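Side-chain contacts in D-mannonate dehydratase (Streptococcus suis, PDB 3BDK), which probably catalyses the manganese- or iron-dependent dehydration of D-mannonate to 2-dehydro-3-deoxy-D-gluconate, a step of pentose and glucuronate interconversion: residues F25-G29 and K30-V34; T340-P343 and G344-L347. All coordinates share one frame; numbering follows the deposited sequence.

Contact 1: residues F25-G29 and K30-V34; sequences FRWYG and KKDPV. With DNO (D-mannose), chain C.
Asp32 reaches back across the type I beta turn Gly29–Asp32 to meet Trp27 and Tyr28, and this is the tight part of the contact. Its OD2 takes the backbone N of Tyr28 in an almost straight bond of 2.8 Å (175°); the N-H meets OD2 on the anti side of the carboxylate, somewhat out of its plane. OD2 also lies 3.3 Å from CD1 of Trp27. The second oxygen, OD1, receives Val34 N from above the carboxylate plane at 3.2 Å and makes an Asx turn, so both oxygens are engaged and the group's rotation is restrained. With CG of Trp27 swung away from its own N (chi1 -176°), the indole lies 23° from the Asp32 carboxylate plane, with Gly29 O over the rim of one face, and NE1 donates in the ring plane to Val34 O at 2.8 Å in a bent bond. Asp32 N closes the turn on Gly29 O at 2.6 Å.

The outer side is looser: Lys30 and Lys31 are exposed with extended chains, and Lys31 merely lays CG 3.4 Å from Tyr28 O.

The pocket end is distinct from both. D-mannose donates from O3 to Tyr28 OH (3.2 Å), while Arg26 NH1 makes a weak hydrogen bond to O5.

The loop precedes helix 36-40, whose Leu36 and Ile39 pack on Trp27. Strand 47-50 flanks it, Val49 hydrogen-bonding backbone to backbone with Trp27, and Arg350 of helix 348-368 touches Phe25 and Val34.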
ATOM      1  N   PHE A  25       0.204   3.867  13.481  1.00 43.13           N
ATOM      2  CA  PHE A  25       0.582   2.462  13.437  1.00 43.65           C
ATOM      3  C   PHE A  25       0.870   1.958  14.847  1.00 44.91           C
ATOM      4  O   PHE A  25       1.632   2.574  15.592  1.00 45.22           O
ATOM      5  CB  PHE A  25       1.847   2.331  12.577  1.00 42.61           C
ATOM      6  CG  PHE A  25       1.974   1.041  11.834  1.00 40.63           C
ATOM      7  CD1 PHE A  25       2.817   0.048  12.295  1.00 39.62           C
ATOM      8  CD2 PHE A  25       1.297   0.834  10.635  1.00 39.65           C
ATOM      9  CE1 PHE A  25       2.962  -1.147  11.592  1.00 38.45           C
ATOM     10  CE2 PHE A  25       1.442  -0.364   9.924  1.00 36.50           C
ATOM     11  CZ  PHE A  25       2.264  -1.342  10.402  1.00 38.21           C
ATOM     12  N   ARG A  26       0.283   0.831  15.222  1.00 46.41           N
ATOM     13  CA  ARG A  26       0.429   0.363  16.590  1.00 48.24           C
ATOM     14  C   ARG A  26       1.784  -0.272  16.815  1.00 49.54           C
ATOM     15  O   ARG A  26       2.237  -1.065  15.993  1.00 50.15           O
ATOM     16  CB  ARG A  26      -0.682  -0.619  16.961  1.00 48.15           C
ATOM     17  CG  ARG A  26      -0.799  -0.878  18.445  1.00 47.78           C
ATOM     18  CD  ARG A  26      -2.090  -1.570  18.749  1.00 49.30           C
ATOM     19  NE  ARG A  26      -2.185  -2.040  20.128  1.00 49.73           N
ATOM     20  CZ  ARG A  26      -3.313  -2.490  20.668  1.00 49.07           C
ATOM     21  NH1 ARG A  26      -4.414  -2.524  19.933  1.00 46.58           N
ATOM     22  NH2 ARG A  26      -3.342  -2.900  21.936  1.00 48.70           N
ATOM     23  N   TRP A  27       2.429   0.087  17.924  1.00 51.19           N
ATOM     24  CA  TRP A  27       3.690  -0.530  18.324  1.00 52.78           C
ATOM     25  C   TRP A  27       3.591  -1.045  19.765  1.00 53.62           C
ATOM     26  O   TRP A  27       3.223  -0.308  20.677  1.00 53.54           O
ATOM     27  CB  TRP A  27       4.858   0.452  18.136  1.00 53.09           C
ATOM     28  CG  TRP A  27       6.221  -0.145  18.432  1.00 54.27           C
ATOM     29  CD1 TRP A  27       6.869  -1.130  17.726  1.00 54.34           C
ATOM     30  CD2 TRP A  27       7.094   0.207  19.515  1.00 55.05           C
ATOM     31  NE1 TRP A  27       8.086  -1.411  18.307  1.00 53.82           N
ATOM     32  CE2 TRP A  27       8.251  -0.610  19.403  1.00 53.73           C
ATOM     33  CE3 TRP A  27       7.009   1.133  20.571  1.00 54.56           C
ATOM     34  CZ2 TRP A  27       9.311  -0.532  20.301  1.00 53.29           C
ATOM     35  CZ3 TRP A  27       8.066   1.209  21.472  1.00 54.17           C
ATOM     36  CH2 TRP A  27       9.204   0.378  21.329  1.00 54.31           C
ATOM     37  N   TYR A  28       3.916  -2.318  19.957  1.00 54.76           N
ATOM     38  CA  TYR A  28       3.741  -2.980  21.255  1.00 56.01           C
ATOM     39  C   TYR A  28       4.904  -2.830  22.254  1.00 56.68           C
ATOM     40  O   TYR A  28       5.084  -3.675  23.147  1.00 56.59           O
ATOM     41  CB  TYR A  28       3.367  -4.462  21.052  1.00 56.26           C
ATOM     42  CG  TYR A  28       1.904  -4.636  20.727  1.00 56.80           C
ATOM     43  CD1 TYR A  28       1.414  -4.359  19.445  1.00 56.68           C
ATOM     44  CD2 TYR A  28       0.998  -5.043  21.709  1.00 56.94           C
ATOM     45  CE1 TYR A  28       0.056  -4.499  19.150  1.00 57.38           C
ATOM     46  CE2 TYR A  28      -0.357  -5.186  21.423  1.00 57.02           C
ATOM     47  CZ  TYR A  28      -0.825  -4.910  20.142  1.00 57.52           C
ATOM     48  OH  TYR A  28      -2.172  -5.051  19.860  1.00 57.80           O
ATOM     49  N   GLY A  29       5.673  -1.753  22.121  1.00 57.45           N
ATOM     50  CA  GLY A  29       6.793  -1.516  23.024  1.00 58.57           C
ATOM     51  C   GLY A  29       8.066  -2.246  22.639  1.00 59.33           C
ATOM     52  O   GLY A  29       8.101  -3.007  21.661  1.00 59.30           O
ATOM     53  N   LYS A  30       9.121  -1.992  23.412  1.00 60.20           N
ATOM     54  CA  LYS A  30      10.443  -2.615  23.238  1.00 60.89           C
ATOM     55  C   LYS A  30      10.343  -4.090  22.810  1.00 60.84           C
ATOM     56  O   LYS A  30      11.178  -4.581  22.043  1.00 61.12           O
ATOM     57  CB  LYS A  30      11.243  -2.489  24.547  1.00 61.02           C
ATOM     58  CG  LYS A  30      12.779  -2.444  24.416  1.00 61.90           C
ATOM     59  CD  LYS A  30      13.453  -2.482  25.808  1.00 61.58           C
ATOM     60  CE  LYS A  30      14.851  -1.826  25.816  1.00 63.08           C
ATOM     61  NZ  LYS A  30      15.528  -1.836  27.166  1.00 62.23           N
ATOM     62  N   LYS A  31       9.303  -4.776  23.288  1.00 60.75           N
ATOM     63  CA  LYS A  31       9.107  -6.208  23.025  1.00 60.34           C
ATOM     64  C   LYS A  31       8.506  -6.553  21.648  1.00 59.78           C
ATOM     65  O   LYS A  31       8.495  -7.724  21.259  1.00 59.54           O
ATOM     66  CB  LYS A  31       8.290  -6.853  24.153  1.00 60.46           C
ATOM     67  CG  LYS A  31       6.878  -6.293  24.340  1.00 61.33           C
ATOM     68  CD  LYS A  31       5.944  -7.378  24.884  1.00 62.94           C
ATOM     69  CE  LYS A  31       4.625  -6.804  25.398  1.00 62.68           C
ATOM     70  NZ  LYS A  31       3.928  -7.772  26.305  1.00 62.41           N
ATOM     71  N   ASP A  32       8.021  -5.542  20.923  1.00 59.22           N
ATOM     72  CA  ASP A  32       7.419  -5.737  19.589  1.00 58.78           C
ATOM     73  C   ASP A  32       8.461  -6.204  18.553  1.00 58.33           C
ATOM     74  O   ASP A  32       9.475  -5.529  18.351  1.00 58.17           O
ATOM     75  CB  ASP A  32       6.709  -4.444  19.120  1.00 58.77           C
ATOM     76  CG  ASP A  32       5.640  -4.693  18.035  1.00 58.69           C
ATOM     77  OD1 ASP A  32       5.603  -5.790  17.435  1.00 58.29           O
ATOM     78  OD2 ASP A  32       4.825  -3.773  17.777  1.00 57.92           O
ATOM     79  N   PRO A  33       8.224  -7.370  17.908  1.00 57.99           N
ATOM     80  CA  PRO A  33       9.133  -7.893  16.877  1.00 57.57           C
ATOM     81  C   PRO A  33       9.131  -7.006  15.663  1.00 57.08           C
ATOM     82  O   PRO A  33       9.939  -7.187  14.760  1.00 57.71           O
ATOM     83  CB  PRO A  33       8.531  -9.256  16.528  1.00 57.60           C
ATOM     84  CG  PRO A  33       7.093  -9.140  16.915  1.00 57.98           C
ATOM     85  CD  PRO A  33       7.086  -8.281  18.139  1.00 58.20           C
ATOM     86  N   VAL A  34       8.192  -6.073  15.644  1.00 56.55           N
ATOM     87  CA  VAL A  34       8.176  -4.973  14.704  1.00 55.90           C
ATOM     88  C   VAL A  34       8.893  -3.839  15.401  1.00 55.82           C
ATOM     89  O   VAL A  34       8.624  -3.565  16.570  1.00 55.91           O
ATOM     90  CB  VAL A  34       6.728  -4.547  14.356  1.00 55.71           C
ATOM     91  CG1 VAL A  34       6.705  -3.334  13.434  1.00 54.90           C
ATOM     92  CG2 VAL A  34       5.992  -5.700  13.704  1.00 55.81           C
TER
HETATM   93  C1  DNO C 387      -8.731  -6.380  18.588  1.00 76.00           C
HETATM   94  C2  DNO C 387      -7.494  -5.486  18.399  1.00 76.10           C
HETATM   95  C3  DNO C 387      -6.353  -5.715  19.439  1.00 76.65           C
HETATM   96  C4  DNO C 387      -6.615  -5.608  20.977  1.00 77.21           C
HETATM   97  C5  DNO C 387      -7.574  -4.505  21.519  1.00 77.64           C
HETATM   98  C6  DNO C 387      -7.162  -4.118  22.944  1.00 77.45           C
HETATM   99  O1  DNO C 387      -9.601  -6.435  17.717  1.00 74.57           O
HETATM  100  O2  DNO C 387      -7.882  -4.103  18.326  1.00 75.96           O
HETATM  101  O3  DNO C 387      -5.291  -4.813  19.140  1.00 77.21           O
HETATM  102  O4  DNO C 387      -6.980  -6.897  21.487  1.00 76.63           O
HETATM  103  O5  DNO C 387      -7.590  -3.311  20.721  1.00 77.91           O
HETATM  104  O6  DNO C 387      -7.965  -4.840  23.883  1.00 76.74           O

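Contact 2: residues T340-P343 and G344-L347; sequences TKTP and GYGL. With DNO (D-mannose), chain C.
Pro343 and Tyr345 pack against each other round a beta turn that spans Thr342 to Tyr345, in the loop between strand 327-328 and helix 348-368 of a xylose isomerase-like TIM barrel. Tyr345 N closes the turn on Thr342 O at 3.1 Å (149°). Pro343 and Gly344 occupy its two central positions, and Gly344 is tied by its backbone to Gly332.

The Pro343 ring comes to the edge of the phenol, near its plane, with CB 4.1 Å from Tyr345 CD1. Thr342 CG2 approaches the same CD1 at 4.2 Å, but obliquely. The methyl is directed there because it stands opposite the backbone N of Thr342, leaving OG1 on the N side. These apolar touches lie near the root of the ring and probably help to hold it with its hydroxyl toward D-mannose. There OH and sugar O3 form a hydrogen bond modelled as very short, 2.4 Å, a length to be read with caution. Arg328 adds a weak hydrogen bond to the same hydroxyl, and the ring of His331 meets that of Tyr345 at about 50°.

Before the turn, Thr340 lays its hydroxyl against the returning chain: OG1, hydrogen-bonded to Asp338 OD1, rests 3.3 Å from Gly346 CA.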
ATOM      1  N   THR A 340       5.567 -13.262  13.276  1.00 60.62           N
ATOM      2  CA  THR A 340       4.740 -12.470  14.209  1.00 61.40           C
ATOM      3  C   THR A 340       3.411 -13.144  14.595  1.00 61.76           C
ATOM      4  O   THR A 340       2.521 -13.326  13.744  1.00 61.96           O
ATOM      5  CB  THR A 340       4.368 -11.137  13.561  1.00 61.50           C
ATOM      6  OG1 THR A 340       4.027 -11.383  12.183  1.00 61.71           O
ATOM      7  CG2 THR A 340       5.513 -10.135  13.657  1.00 60.51           C
ATOM      8  N   LYS A 341       3.265 -13.492  15.874  1.00 61.80           N
ATOM      9  CA  LYS A 341       2.134 -14.331  16.279  1.00 61.74           C
ATOM     10  C   LYS A 341       1.024 -13.588  17.029  1.00 61.17           C
ATOM     11  O   LYS A 341      -0.067 -14.130  17.213  1.00 61.42           O
ATOM     12  CB  LYS A 341       2.622 -15.570  17.044  1.00 62.21           C
ATOM     13  CG  LYS A 341       1.865 -16.855  16.695  1.00 62.99           C
ATOM     14  CD  LYS A 341       2.730 -18.108  16.913  1.00 63.62           C
ATOM     15  CE  LYS A 341       1.981 -19.385  16.530  1.00 63.66           C
ATOM     16  NZ  LYS A 341       1.451 -19.366  15.120  1.00 64.25           N
ATOM     17  N   THR A 342       1.291 -12.356  17.450  1.00 60.25           N
ATOM     18  CA  THR A 342       0.225 -11.468  17.923  1.00 59.56           C
ATOM     19  C   THR A 342      -0.848 -11.292  16.821  1.00 58.75           C
ATOM     20  O   THR A 342      -0.510 -10.890  15.703  1.00 58.93           O
ATOM     21  CB  THR A 342       0.780 -10.082  18.297  1.00 59.64           C
ATOM     22  OG1 THR A 342       1.977 -10.235  19.068  1.00 60.51           O
ATOM     23  CG2 THR A 342      -0.250  -9.264  19.079  1.00 59.45           C
ATOM     24  N   PRO A 343      -2.136 -11.574  17.139  1.00 57.83           N
ATOM     25  CA  PRO A 343      -3.281 -11.556  16.229  1.00 56.55           C
ATOM     26  C   PRO A 343      -3.031 -11.119  14.783  1.00 55.17           C
ATOM     27  O   PRO A 343      -2.545 -11.927  13.981  1.00 55.63           O
ATOM     28  CB  PRO A 343      -4.234 -10.618  16.966  1.00 56.81           C
ATOM     29  CG  PRO A 343      -3.941 -11.009  18.516  1.00 57.87           C
ATOM     30  CD  PRO A 343      -2.640 -11.848  18.498  1.00 57.67           C
ATOM     31  N   GLY A 344      -3.368  -9.881  14.436  1.00 53.13           N
ATOM     32  CA  GLY A 344      -3.229  -9.433  13.050  1.00 50.32           C
ATOM     33  C   GLY A 344      -2.176  -8.365  12.949  1.00 48.35           C
ATOM     34  O   GLY A 344      -2.343  -7.367  12.250  1.00 47.86           O
ATOM     35  N   TYR A 345      -1.068  -8.587  13.638  1.00 46.67           N
ATOM     36  CA  TYR A 345      -0.157  -7.491  13.892  1.00 45.05           C
ATOM     37  C   TYR A 345       1.220  -7.535  13.252  1.00 44.19           C
ATOM     38  O   TYR A 345       2.023  -6.637  13.494  1.00 44.49           O
ATOM     39  CB  TYR A 345      -0.107  -7.181  15.394  1.00 44.56           C
ATOM     40  CG  TYR A 345      -1.306  -6.354  15.825  1.00 43.55           C
ATOM     41  CD1 TYR A 345      -2.430  -6.955  16.382  1.00 42.62           C
ATOM     42  CD2 TYR A 345      -1.326  -4.973  15.631  1.00 42.45           C
ATOM     43  CE1 TYR A 345      -3.526  -6.205  16.754  1.00 42.18           C
ATOM     44  CE2 TYR A 345      -2.418  -4.216  15.996  1.00 41.16           C
ATOM     45  CZ  TYR A 345      -3.512  -4.836  16.554  1.00 42.21           C
ATOM     46  OH  TYR A 345      -4.594  -4.084  16.919  1.00 41.88           O
ATOM     47  N   GLY A 346       1.477  -8.517  12.390  1.00 42.67           N
ATOM     48  CA  GLY A 346       2.671  -8.459  11.545  1.00 40.93           C
ATOM     49  C   GLY A 346       2.779  -7.139  10.795  1.00 40.03           C
ATOM     50  O   GLY A 346       1.799  -6.382  10.692  1.00 39.67           O
ATOM     51  N   LEU A 347       3.964  -6.863  10.255  1.00 39.30           N
ATOM     52  CA  LEU A 347       4.257  -5.554   9.681  1.00 38.20           C
ATOM     53  C   LEU A 347       3.758  -5.382   8.257  1.00 37.72           C
ATOM     54  O   LEU A 347       3.353  -4.289   7.864  1.00 38.01           O
ATOM     55  CB  LEU A 347       5.762  -5.280   9.756  1.00 38.51           C
ATOM     56  CG  LEU A 347       6.395  -4.182   8.886  1.00 37.72           C
ATOM     57  CD1 LEU A 347       6.116  -2.803   9.421  1.00 35.98           C
ATOM     58  CD2 LEU A 347       7.880  -4.427   8.818  1.00 38.09           C
TER
HETATM   59  C1  DNO C 387      -8.731  -6.380  18.588  1.00 76.00           C
HETATM   60  C2  DNO C 387      -7.494  -5.486  18.399  1.00 76.10           C
HETATM   61  C3  DNO C 387      -6.353  -5.715  19.439  1.00 76.65           C
HETATM   62  C4  DNO C 387      -6.615  -5.608  20.977  1.00 77.21           C
HETATM   63  C5  DNO C 387      -7.574  -4.505  21.519  1.00 77.64           C
HETATM   64  C6  DNO C 387      -7.162  -4.118  22.944  1.00 77.45           C
HETATM   65  O1  DNO C 387      -9.601  -6.435  17.717  1.00 74.57           O
HETATM   66  O2  DNO C 387      -7.882  -4.103  18.326  1.00 75.96           O
HETATM   67  O3  DNO C 387      -5.291  -4.813  19.140  1.00 77.21           O
HETATM   68  O4  DNO C 387      -6.980  -6.897  21.487  1.00 76.63           O
HETATM   69  O5  DNO C 387      -7.590  -3.311  20.721  1.00 77.91           O
HETATM   70  O6  DNO C 387      -7.965  -4.840  23.883  1.00 76.74           O

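How the contacts relate
From the N terminus, contact 1 comes first and closes its turn before helix 36-40; contact 2 forms some 300 residues later, closing its own turn before helix 348-368. The two are in series, neither enclosing nor crossing the other, yet their centres lie about 10 Å apart. Where they meet, the rings of Tyr28 and Tyr345 stand edge-to-face, and Arg26 packs against the Tyr345 hydroxyl. Away from the sugar, Pro33 touches Thr340, and Val34 touches Leu347. The loop before helix 36-40, flanked by strand 47-50, is thereby joined to the loop between strand 327-328 and helix 348-368 near the manganese ion, and both contacts supply residues to the D-mannose pocket.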